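Local coordinates for protein gamma-glutamyl-gamma-aminobutyraldehyde dehydrogenase (Burkholderia cenocepacia, PDB 4LIH) that probably oxidises aldehydes to carboxylic acids with NAD(P)+ as cofactor, as a bacterial member of the aldehyde dehydrogenase family, at residues G28-D33 with K58-G63; R37-G42 with E64-A69; V168-V173 with R242-I247; L206-V211 with F225-G230. All coordinates share one frame; numbering follows the deposited sequence. Where two conformers were deposited one is given.

Interaction 1: G28-D33 with K58-G63; sequences GRAFID and KVADCG
Gly-28 and Ala-60 are joined by the one hydrogen bond that crosses between residues 28-33 and 58-63: Ala-60 N donates to Gly-28 O over 2.8 Å, nearly straight at 168°, with the donor lying somewhat out of the carbonyl plane. The same oxygen is also approached by Val-59, whose CA lies 3.3 Å from Gly-28 O in a CA-H...O contact. Val-59 holds its CG1 anti to the backbone N (chi1 169°), and in that rotamer CG1 rests beside Gly-28 O while CG2 turns to Gly-28 CA. Glycine fits here because a beta carbon would run into the Lys-58 carbonyl, which comes within 3.7 Å of Gly-28 CA. Beyond the bond the contact is small and apolar. The methyl of Ala-60 lies over the backbone of the other segment, its CB 3.7 Å from Ala-30 N. Cys-62, with SG anti to its carbonyl carbon (chi1 -65°), sets its sulfur 4.1 Å from Ala-30 CB as an apolar group. Short side chains suit a place where two backbones come so close. Arg-29 and Lys-58 turn away to form salt bridges with Glu-27 and Asp-46 respectively. Strand 30-32 pairs on with strand 35-37, and Phe-31 bonds through its backbone to Val-227; strand 55-60 pairs with strand 44-48, and Val-59 also packs on Leu-206 and Ile-209 of helix 206-218.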
loop_
_atom_site.group_PDB
_atom_site.type_symbol
_atom_site.label_atom_id
_atom_site.label_comp_id
_atom_site.label_asym_id
_atom_site.label_seq_id
_atom_site.Cartn_x
_atom_site.Cartn_y
_atom_site.Cartn_z
ATOM N N GLY A 28 38.237 21.880 7.743
ATOM C CA GLY A 28 37.352 22.866 8.365
ATOM C C GLY A 28 36.568 23.747 7.409
ATOM O O GLY A 28 35.670 24.497 7.832
ATOM N N ARG A 29 36.852 23.646 6.118
ATOM C CA ARG A 29 36.132 24.459 5.143
ATOM C C ARG A 29 34.682 23.992 4.891
ATOM O O ARG A 29 34.351 22.833 5.067
ATOM C CB ARG A 29 36.902 24.506 3.834
ATOM C CG ARG A 29 38.216 25.320 3.955
ATOM C CD ARG A 29 39.093 25.249 2.711
ATOM N NE ARG A 29 39.604 23.902 2.519
ATOM C CZ ARG A 29 40.253 23.455 1.440
ATOM N NH1 ARG A 29 40.428 24.216 0.399
ATOM N NH2 ARG A 29 40.670 22.202 1.392
ATOM N N ALA A 30 33.832 24.948 4.491
ATOM C CA ALA A 30 32.525 24.679 3.909
ATOM C C ALA A 30 32.687 23.838 2.675
ATOM O O ALA A 30 33.741 23.879 2.011
ATOM C CB ALA A 30 31.845 25.975 3.519
ATOM N N PHE A 31 31.647 23.085 2.338
ATOM C CA PHE A 31 31.617 22.373 1.098
ATOM C C PHE A 31 30.427 22.837 0.282
ATOM O O PHE A 31 29.265 22.503 0.596
ATOM C CB PHE A 31 31.520 20.857 1.270
ATOM C CG PHE A 31 31.911 20.095 0.021
ATOM C CD1 PHE A 31 30.969 19.781 -0.971
ATOM C CD2 PHE A 31 33.208 19.686 -0.159
ATOM C CE1 PHE A 31 31.334 19.085 -2.097
ATOM C CE2 PHE A 31 33.604 19.020 -1.310
ATOM C CZ PHE A 31 32.650 18.701 -2.269
ATOM N N ILE A 32 30.720 23.583 -0.787
ATOM C CA ILE A 32 29.689 24.273 -1.515
ATOM C C ILE A 32 29.956 24.069 -2.986
ATOM O O ILE A 32 31.052 24.404 -3.456
ATOM C CB ILE A 32 29.630 25.788 -1.141
ATOM C CG1 ILE A 32 29.239 26.001 0.319
ATOM C CG2 ILE A 32 28.614 26.510 -1.989
ATOM C CD1 ILE A 32 29.385 27.418 0.848
ATOM N N ASP A 33 28.948 23.557 -3.697
ATOM C CA ASP A 33 28.982 23.419 -5.159
ATOM C C ASP A 33 30.210 22.653 -5.639
ATOM O O ASP A 33 30.947 23.120 -6.523
ATOM C CB ASP A 33 28.897 24.809 -5.831
ATOM C CG ASP A 33 28.499 24.750 -7.291
ATOM O OD1 ASP A 33 28.162 23.688 -7.790
ATOM O OD2 ASP A 33 28.500 25.803 -7.951
ATOM N N LYS A 58 40.156 25.280 12.992
ATOM C CA LYS A 58 39.367 26.460 12.645
ATOM C C LYS A 58 38.410 26.070 11.507
ATOM O O LYS A 58 38.831 25.553 10.462
ATOM C CB LYS A 58 40.265 27.629 12.260
ATOM C CG LYS A 58 41.033 28.183 13.458
ATOM C CD LYS A 58 41.657 29.545 13.185
ATOM C CE LYS A 58 42.506 30.045 14.355
ATOM N NZ LYS A 58 41.660 30.665 15.420
ATOM N N VAL A 59 37.128 26.334 11.706
ATOM C CA VAL A 59 36.107 25.912 10.776
ATOM C C VAL A 59 35.425 27.140 10.183
ATOM O O VAL A 59 35.272 28.156 10.841
ATOM C CB VAL A 59 35.105 24.992 11.491
ATOM C CG1 VAL A 59 33.849 24.715 10.645
ATOM C CG2 VAL A 59 35.824 23.701 11.895
ATOM N N ALA A 60 35.065 27.053 8.922
ATOM C CA ALA A 60 34.399 28.161 8.242
ATOM C C ALA A 60 33.201 28.662 9.066
ATOM O O ALA A 60 32.388 27.891 9.445
ATOM C CB ALA A 60 33.948 27.722 6.863
ATOM N N ASP A 61 33.116 29.967 9.301
ATOM C CA ASP A 61 31.950 30.563 9.931
ATOM C C ASP A 61 31.067 31.288 8.899
ATOM O O ASP A 61 31.245 32.500 8.635
ATOM C CB ASP A 61 32.374 31.519 11.029
ATOM C CG ASP A 61 31.188 32.088 11.762
ATOM O OD1 ASP A 61 30.321 31.303 12.200
ATOM O OD2 ASP A 61 31.134 33.318 11.882
ATOM N N CYS A 62 30.097 30.552 8.329
ATOM C CA CYS A 62 29.343 31.082 7.212
ATOM C C CYS A 62 28.319 32.126 7.566
ATOM O O CYS A 62 27.688 32.112 8.622
ATOM C CB CYS A 62 28.698 29.961 6.374
ATOM S SG CYS A 62 29.959 28.929 5.581
ATOM N N GLY A 63 28.159 33.051 6.641
ATOM C CA GLY A 63 27.126 34.063 6.729
ATOM C C GLY A 63 26.315 34.072 5.457
ATOM O O GLY A 63 26.238 33.067 4.733
#

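Interaction 2: R37-G42 with E64-A69; sequences RDAHGG and EADVNA
A buried carboxylate, Asp-66, takes up the backbone of His-40 in a polar contact between the first turns of helix 64-80 and the loop that leads from strand 35-37 to strand 44-48. His-40 N donates to the syn lone pair of Asp-66 OD1 at 2.9 Å, although the bond is bent to 137°; a second, weak bond runs from the same N-H to Asp-66 OD2 at 3.3 Å. With CG anti to its carbonyl carbon (chi1 -46°), the aspartate reaches from the helix to the loop. A water adds to the grip by donating to both Asp-38 O and Asp-66 OD1; a second water donates to His-40 O, but its approach to Asp-66 OD2 is too short to rely on. Asp-66 OD2 also accepts from Gly-63 N at the N-cap position, so the carboxylate ties the loop to the start of its own helix, where the helix dipole would probably favour its negative charge. Alanines line the rest of the helix face and let the loop come near. Ala-65 CB sits over one face of the His-40 ring, 4.2 Å from its centroid, a CH-pi contact, and Ala-69 CB lies 3.7 Å from Arg-37 NH1. A type II turn from Ala-39 to Gly-42 then reverses the chain. Arg-37 stays paired with Ala-30 in the small antiparallel sheet, while another face of the helix packs through Val-67 against helix 232-240.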
loop_
_atom_site.group_PDB
_atom_site.type_symbol
_atom_site.label_atom_id
_atom_site.label_comp_id
_atom_site.label_asym_id
_atom_site.label_seq_id
_atom_site.Cartn_x
_atom_site.Cartn_y
_atom_site.Cartn_z
ATOM N N ARG A 37 35.452 25.415 0.441
ATOM C CA ARG A 37 35.581 26.873 0.334
ATOM C C ARG A 37 35.758 27.472 1.692
ATOM O O ARG A 37 35.107 27.031 2.652
ATOM C CB ARG A 37 34.310 27.492 -0.236
ATOM C CG ARG A 37 34.001 27.162 -1.665
ATOM C CD ARG A 37 32.741 27.921 -2.054
ATOM N NE ARG A 37 32.280 27.539 -3.382
ATOM C CZ ARG A 37 31.382 28.229 -4.077
ATOM N NH1 ARG A 37 30.879 29.353 -3.594
ATOM N NH2 ARG A 37 31.020 27.809 -5.277
ATOM N N ASP A 38 36.595 28.506 1.788
ATOM C CA ASP A 38 36.605 29.307 3.005
ATOM C C ASP A 38 35.304 30.106 3.038
ATOM O O ASP A 38 34.699 30.324 1.989
ATOM C CB ASP A 38 37.824 30.238 3.046
ATOM C CG ASP A 38 39.126 29.474 3.205
ATOM O OD1 ASP A 38 39.166 28.503 3.994
ATOM O OD2 ASP A 38 40.098 29.833 2.509
ATOM N N ALA A 39 34.865 30.511 4.235
ATOM C CA ALA A 39 33.736 31.442 4.369
ATOM C C ALA A 39 34.140 32.827 3.852
ATOM O O ALA A 39 35.303 33.206 3.931
ATOM C CB ALA A 39 33.314 31.560 5.806
ATOM N N HIS A 40 33.157 33.576 3.351
ATOM C CA HIS A 40 33.387 34.858 2.722
ATOM C C HIS A 40 34.035 35.788 3.726
ATOM O O HIS A 40 33.566 35.922 4.868
ATOM C CB HIS A 40 32.064 35.442 2.223
ATOM C CG HIS A 40 32.209 36.718 1.457
ATOM N ND1 HIS A 40 32.628 36.759 0.146
ATOM C CD2 HIS A 40 31.968 38.003 1.814
ATOM C CE1 HIS A 40 32.640 38.011 -0.278
ATOM N NE2 HIS A 40 32.253 38.788 0.717
ATOM N N GLY A 41 35.130 36.400 3.289
ATOM C CA GLY A 41 35.888 37.354 4.094
ATOM C C GLY A 41 36.801 36.753 5.155
ATOM O O GLY A 41 37.278 37.475 6.036
ATOM N N GLY A 42 36.998 35.443 5.084
ATOM C CA GLY A 42 37.922 34.704 5.946
ATOM C C GLY A 42 37.429 34.451 7.362
ATOM O O GLY A 42 38.213 34.478 8.310
ATOM N N GLU A 64 25.671 35.205 5.190
ATOM C CA GLU A 64 24.749 35.277 4.073
ATOM C C GLU A 64 25.377 35.042 2.705
ATOM O O GLU A 64 24.778 34.371 1.855
ATOM C CB GLU A 64 23.939 36.585 4.121
ATOM C CG GLU A 64 22.677 36.470 3.305
ATOM C CD GLU A 64 21.713 37.608 3.491
ATOM O OE1 GLU A 64 21.631 38.199 4.610
ATOM O OE2 GLU A 64 21.036 37.896 2.479
ATOM N N ALA A 65 26.586 35.522 2.453
ATOM C CA ALA A 65 27.135 35.323 1.116
ATOM C C ALA A 65 27.227 33.838 0.847
ATOM O O ALA A 65 26.869 33.364 -0.232
ATOM C CB ALA A 65 28.509 35.973 0.951
ATOM N N ASP A 66 27.700 33.106 1.849
ATOM C CA ASP A 66 27.927 31.659 1.703
ATOM C C ASP A 66 26.644 30.838 1.649
ATOM O O ASP A 66 26.552 29.908 0.860
ATOM C CB ASP A 66 28.817 31.135 2.831
ATOM C CG ASP A 66 30.033 32.018 3.076
ATOM O OD1 ASP A 66 30.938 31.965 2.278
ATOM O OD2 ASP A 66 30.069 32.793 4.054
ATOM N N VAL A 67 25.677 31.160 2.508
ATOM C CA VAL A 67 24.344 30.524 2.438
ATOM C C VAL A 67 23.789 30.777 1.036
ATOM O O VAL A 67 23.324 29.841 0.379
ATOM C CB VAL A 67 23.368 31.070 3.483
ATOM C CG1 VAL A 67 21.934 30.646 3.166
ATOM C CG2 VAL A 67 23.763 30.567 4.872
ATOM N N ASN A 68 23.882 32.022 0.549
ATOM C CA ASN A 68 23.336 32.318 -0.768
ATOM C C ASN A 68 24.031 31.544 -1.885
ATOM O O ASN A 68 23.358 31.066 -2.791
ATOM C CB ASN A 68 23.367 33.807 -1.088
ATOM C CG ASN A 68 22.257 34.583 -0.424
ATOM O OD1 ASN A 68 21.259 34.044 0.099
ATOM N ND2 ASN A 68 22.431 35.895 -0.444
ATOM N N ALA A 69 25.366 31.397 -1.813
ATOM C CA ALA A 69 26.081 30.595 -2.797
ATOM C C ALA A 69 25.615 29.112 -2.802
ATOM O O ALA A 69 25.414 28.516 -3.890
ATOM C CB ALA A 69 27.578 30.676 -2.562
HETATM O O HOH W 1 32.330 29.965 0.631
HETATM O O HOH W 2 30.942 34.868 5.035
#

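Interaction 3: V168-V173 with R242-I247; sequences VVAAVV and RDVDCI
Val-168 and Asp-245 begin the backbone pairing of strand 157-172 with the chain entering strand 246-250, and the hydrogen bonds come first. Val-168 N donates to the carboxylate oxygen Asp-245 OD2 over 2.8 Å, almost perfectly straight at 178° and on the anti lone pair. Val-168 O accepts in return from Asp-245 N, also at 2.8 Å and in the carbonyl plane, and more weakly from Cys-246 N. Farther along, Ala-170 N donates to Cys-246 O at 2.9 Å. These bonds set up parallel pairing of Val-169 with Cys-246 and of Ala-170 with Ile-247, supplemented by CA-H...O contacts from Val-169 to Cys-246 O and from Ile-247 to Ala-170 O.

The apolar contacts divide between the two faces of the sheet. On one, Val-169 CG2 lies against Cys-246 CB. On the other, Ala-170 CB meets Val-244 CG1 at 3.8 Å and Ile-247 CG1 at 4.1 Å, its single methyl resting against both larger residues. Ile-247, with CG1 anti to the backbone N (chi1 -175°), carries CD1 on to Val-172 CG2 at 4.1 Å, the two side chains crossing at a slant. Branched residues suit these extended positions.

The carboxylate that crosses the contact is that of Asp-245: its OD2 takes both Val-168 N and a salt bridge from Arg-75, which forms another with Asp-243. A carboxylate so engaged would probably be stabilised as the anion, and it gives the first N-H of the pairing a side-chain acceptor before the regular strand-to-strand bonding takes over.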
loop_
_atom_site.group_PDB
_atom_site.type_symbol
_atom_site.label_atom_id
_atom_site.label_comp_id
_atom_site.label_asym_id
_atom_site.label_seq_id
_atom_site.Cartn_x
_atom_site.Cartn_y
_atom_site.Cartn_z
ATOM N N VAL A 168 14.756 22.407 -3.377
ATOM C CA VAL A 168 15.867 22.679 -2.504
ATOM C C VAL A 168 15.481 22.489 -1.032
ATOM O O VAL A 168 14.538 23.167 -0.499
ATOM C CB VAL A 168 16.447 24.115 -2.708
ATOM C CG1 VAL A 168 17.508 24.378 -1.667
ATOM C CG2 VAL A 168 17.008 24.316 -4.139
ATOM N N VAL A 169 16.208 21.582 -0.364
ATOM C CA VAL A 169 15.950 21.248 1.056
ATOM C C VAL A 169 17.081 21.757 1.931
ATOM O O VAL A 169 18.234 21.506 1.629
ATOM C CB VAL A 169 15.817 19.734 1.238
ATOM C CG1 VAL A 169 15.653 19.367 2.685
ATOM C CG2 VAL A 169 14.631 19.189 0.430
ATOM N N ALA A 170 16.733 22.545 2.952
ATOM C CA ALA A 170 17.653 22.970 3.985
ATOM C C ALA A 170 17.480 22.029 5.156
ATOM O O ALA A 170 16.362 21.723 5.526
ATOM C CB ALA A 170 17.385 24.416 4.382
ATOM N N ALA A 171 18.576 21.532 5.686
ATOM C CA ALA A 171 18.570 20.751 6.937
ATOM C C ALA A 171 19.485 21.364 7.999
ATOM O O ALA A 171 20.684 21.540 7.771
ATOM C CB ALA A 171 18.986 19.350 6.636
ATOM N N VAL A 172 18.912 21.667 9.162
ATOM C CA VAL A 172 19.628 22.222 10.293
ATOM C C VAL A 172 19.570 21.177 11.398
ATOM O O VAL A 172 18.476 20.817 11.849
ATOM C CB VAL A 172 18.957 23.523 10.777
ATOM C CG1 VAL A 172 19.678 24.106 11.996
ATOM C CG2 VAL A 172 18.844 24.540 9.640
ATOM N N VAL A 173 20.725 20.650 11.786
ATOM C CA VAL A 173 20.767 19.523 12.697
ATOM C C VAL A 173 21.591 19.797 13.940
ATOM O O VAL A 173 22.398 20.713 13.940
ATOM C CB VAL A 173 21.262 18.261 11.961
ATOM C CG1 VAL A 173 20.302 17.923 10.832
ATOM C CG2 VAL A 173 22.640 18.503 11.419
ATOM N N ARG A 242 14.180 32.750 0.135
ATOM C CA ARG A 242 13.133 32.743 -0.883
ATOM C C ARG A 242 13.246 31.583 -1.893
ATOM O O ARG A 242 12.288 31.260 -2.597
ATOM C CB ARG A 242 13.111 34.099 -1.621
ATOM N N ASP A 243 14.390 30.912 -1.872
ATOM C CA ASP A 243 14.690 29.891 -2.834
ATOM C C ASP A 243 14.908 28.491 -2.273
ATOM O O ASP A 243 15.381 27.578 -2.981
ATOM C CB ASP A 243 15.920 30.290 -3.570
ATOM C CG ASP A 243 15.885 29.816 -4.937
ATOM O OD1 ASP A 243 14.754 29.504 -5.364
ATOM O OD2 ASP A 243 16.950 29.753 -5.555
ATOM N N VAL A 244 14.606 28.356 -1.003
ATOM C CA VAL A 244 14.595 27.070 -0.295
ATOM C C VAL A 244 13.093 26.672 -0.244
ATOM O O VAL A 244 12.235 27.471 0.066
ATOM C CB VAL A 244 15.168 27.235 1.118
ATOM C CG1 VAL A 244 14.882 26.029 2.007
ATOM C CG2 VAL A 244 16.677 27.509 1.043
ATOM N N ASP A 245 12.817 25.401 -0.515
ATOM C CA ASP A 245 11.469 24.906 -0.661
ATOM C C ASP A 245 10.990 24.149 0.574
ATOM O O ASP A 245 9.805 23.919 0.736
ATOM C CB ASP A 245 11.429 23.979 -1.867
ATOM C CG ASP A 245 11.792 24.695 -3.165
ATOM O OD1 ASP A 245 11.026 25.621 -3.529
ATOM O OD2 ASP A 245 12.774 24.332 -3.833
ATOM N N CYS A 246 11.916 23.767 1.434
ATOM C CA CYS A 246 11.634 22.916 2.586
ATOM C C CYS A 246 12.731 23.071 3.577
ATOM O O CYS A 246 13.855 23.138 3.182
ATOM C CB CYS A 246 11.553 21.445 2.155
ATOM S SG CYS A 246 11.598 20.294 3.522
ATOM N N ILE A 247 12.410 23.158 4.869
ATOM C CA ILE A 247 13.419 23.189 5.902
ATOM C C ILE A 247 13.085 22.101 6.939
ATOM O O ILE A 247 11.955 22.064 7.449
ATOM C CB ILE A 247 13.600 24.593 6.567
ATOM C CG1 ILE A 247 14.769 24.539 7.551
ATOM C CG2 ILE A 247 12.321 25.037 7.292
ATOM C CD1 ILE A 247 15.389 25.871 7.881
#

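Interaction 4: L206-V211 with F225-G230; sequences LTAIRV and FNVVPG
Ile-209 and Val-227 mark the nearest backbone approach, their CA atoms 6.1 Å apart, where helix 206-211 lies against strand 225-227. The two axes come within 8.3 Å and run roughly antiparallel, with 146° between their N-to-C directions. Contact between the segments is through apolar groups. Val-227 sits at its middle: with CG1 anti to the backbone N (chi1 172°), that methyl meets Ala-208 CB at 3.8 Å and also reaches Ile-209, while CG2 lies 3.5 Å from Ala-208 O. Alanine suits the helix here, since its short side chain lets the valine come up to the helix backbone. Just past the end of the strand, Ile-209 extends CD1 to Pro-229 CG at 3.7 Å, the two side chains crossing at about a right angle. At the start of the strand Val-211 CG2 touches the Phe-225 ring at its edge, 4.2 Å from CE2; Phe-186 meets the same ring edge-to-face. Branched and aromatic groups fill a wholly buried layer between helix and sheet. Strand 195-199, helix 206-218 and strand 225-227 form a beta-alpha-beta unit, whose helix covers the parallel part of the mixed sheet as in the Rossmann-like nucleotide-binding domain of aldehyde dehydrogenases.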
loop_
_atom_site.group_PDB
_atom_site.type_symbol
_atom_site.label_atom_id
_atom_site.label_comp_id
_atom_site.label_asym_id
_atom_site.label_seq_id
_atom_site.Cartn_x
_atom_site.Cartn_y
_atom_site.Cartn_z
ATOM N N LEU A 206 32.225 18.794 12.121
ATOM C CA LEU A 206 33.275 18.051 11.375
ATOM C C LEU A 206 32.812 16.876 10.478
ATOM O O LEU A 206 33.267 16.766 9.313
ATOM C CB LEU A 206 34.414 17.577 12.310
ATOM C CG LEU A 206 35.129 18.699 13.121
ATOM C CD1 LEU A 206 36.263 18.151 13.965
ATOM C CD2 LEU A 206 35.628 19.762 12.171
ATOM N N THR A 207 31.976 15.989 10.998
ATOM C CA THR A 207 31.536 14.837 10.191
ATOM C C THR A 207 30.680 15.277 9.007
ATOM O O THR A 207 30.746 14.664 7.953
ATOM C CB THR A 207 30.866 13.698 11.010
ATOM O OG1 THR A 207 29.752 14.182 11.789
ATOM C CG2 THR A 207 31.880 13.039 11.899
ATOM N N ALA A 208 29.886 16.336 9.182
ATOM C CA ALA A 208 29.089 16.887 8.100
ATOM C C ALA A 208 29.995 17.267 6.942
ATOM O O ALA A 208 29.768 16.887 5.785
ATOM C CB ALA A 208 28.340 18.127 8.574
ATOM N N ILE A 209 30.995 18.083 7.287
ATOM C CA ILE A 209 32.010 18.522 6.348
ATOM C C ILE A 209 32.655 17.320 5.682
ATOM O O ILE A 209 32.741 17.265 4.458
ATOM C CB ILE A 209 33.080 19.415 7.037
ATOM C CG1 ILE A 209 32.466 20.741 7.491
ATOM C CG2 ILE A 209 34.239 19.661 6.077
ATOM C CD1 ILE A 209 33.378 21.697 8.224
ATOM N N ARG A 210 33.112 16.360 6.470
ATOM C CA ARG A 210 33.794 15.193 5.923
ATOM C C ARG A 210 32.935 14.419 4.919
ATOM O O ARG A 210 33.421 14.090 3.825
ATOM C CB ARG A 210 34.303 14.258 7.039
ATOM C CG ARG A 210 35.231 13.137 6.577
ATOM C CD ARG A 210 36.452 13.730 5.874
ATOM N NE ARG A 210 37.390 12.695 5.383
ATOM C CZ ARG A 210 37.614 12.350 4.111
ATOM N NH1 ARG A 210 37.045 12.964 3.086
ATOM N NH2 ARG A 210 38.462 11.372 3.853
ATOM N N VAL A 211 31.670 14.150 5.251
ATOM C CA VAL A 211 30.805 13.316 4.383
ATOM C C VAL A 211 30.433 14.034 3.084
ATOM O O VAL A 211 30.078 13.391 2.072
ATOM C CB VAL A 211 29.528 12.767 5.075
ATOM C CG1 VAL A 211 29.881 11.887 6.269
ATOM C CG2 VAL A 211 28.548 13.856 5.479
ATOM N N PHE A 225 24.617 18.408 -2.773
ATOM C CA PHE A 225 24.864 18.270 -1.342
ATOM C C PHE A 225 25.951 19.257 -0.911
ATOM O O PHE A 225 27.083 19.150 -1.346
ATOM C CB PHE A 225 25.179 16.827 -0.929
ATOM C CG PHE A 225 25.265 16.625 0.583
ATOM C CD1 PHE A 225 24.188 16.889 1.431
ATOM C CD2 PHE A 225 26.448 16.190 1.149
ATOM C CE1 PHE A 225 24.313 16.685 2.805
ATOM C CE2 PHE A 225 26.593 16.030 2.497
ATOM C CZ PHE A 225 25.512 16.270 3.344
ATOM N N ASN A 226 25.534 20.267 -0.150
ATOM C CA ASN A 226 26.382 21.358 0.348
ATOM C C ASN A 226 26.307 21.395 1.876
ATOM O O ASN A 226 25.239 21.156 2.465
ATOM C CB ASN A 226 25.867 22.697 -0.145
ATOM C CG ASN A 226 25.523 22.696 -1.619
ATOM O OD1 ASN A 226 26.395 22.855 -2.475
ATOM N ND2 ASN A 226 24.252 22.425 -1.928
ATOM N N VAL A 227 27.435 21.731 2.514
ATOM C CA VAL A 227 27.517 21.845 3.966
ATOM C C VAL A 227 28.064 23.248 4.293
ATOM O O VAL A 227 29.117 23.679 3.745
ATOM C CB VAL A 227 28.391 20.713 4.586
ATOM C CG1 VAL A 227 28.649 20.941 6.079
ATOM C CG2 VAL A 227 27.731 19.343 4.357
ATOM N N VAL A 228 27.300 23.976 5.101
ATOM C CA VAL A 228 27.562 25.361 5.474
ATOM C C VAL A 228 27.713 25.459 6.992
ATOM O O VAL A 228 26.732 25.681 7.712
ATOM C CB VAL A 228 26.417 26.280 4.991
ATOM C CG1 VAL A 228 26.611 27.724 5.405
ATOM C CG2 VAL A 228 26.298 26.172 3.496
ATOM N N PRO A 229 28.954 25.306 7.475
ATOM C CA PRO A 229 29.184 25.438 8.920
ATOM C C PRO A 229 28.993 26.885 9.410
ATOM O O PRO A 229 29.081 27.823 8.600
ATOM C CB PRO A 229 30.634 24.964 9.110
ATOM C CG PRO A 229 31.171 24.622 7.779
ATOM C CD PRO A 229 30.174 24.979 6.723
ATOM N N GLY A 230 28.737 27.029 10.723
ATOM C CA GLY A 230 28.521 28.346 11.361
ATOM C C GLY A 230 27.577 28.241 12.543
ATOM O O GLY A 230 27.220 27.129 12.971
#

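In the fold
From the N terminus, interaction 1 opens at residues 28-33 and interaction 2 at 37-42; their partners, 58-63 and 64-69, follow in the same order, so the two loops cross, and the contacts touch where Ala-30 pairs with Arg-37. Together they fasten the two small antiparallel sheets and the start of helix 64-80. Interaction 3 then closes a long loop between strands 157-172 and 246-250 of the seven-stranded mixed sheet. Within that loop lies interaction 4, which sets helix 206-218 on strand 225-227 of the same sheet. Interactions 1 and 4 touch through Phe-31 and Val-227, tying the N-terminal strands to the seven-stranded sheet; interactions 3 and 4 do not touch.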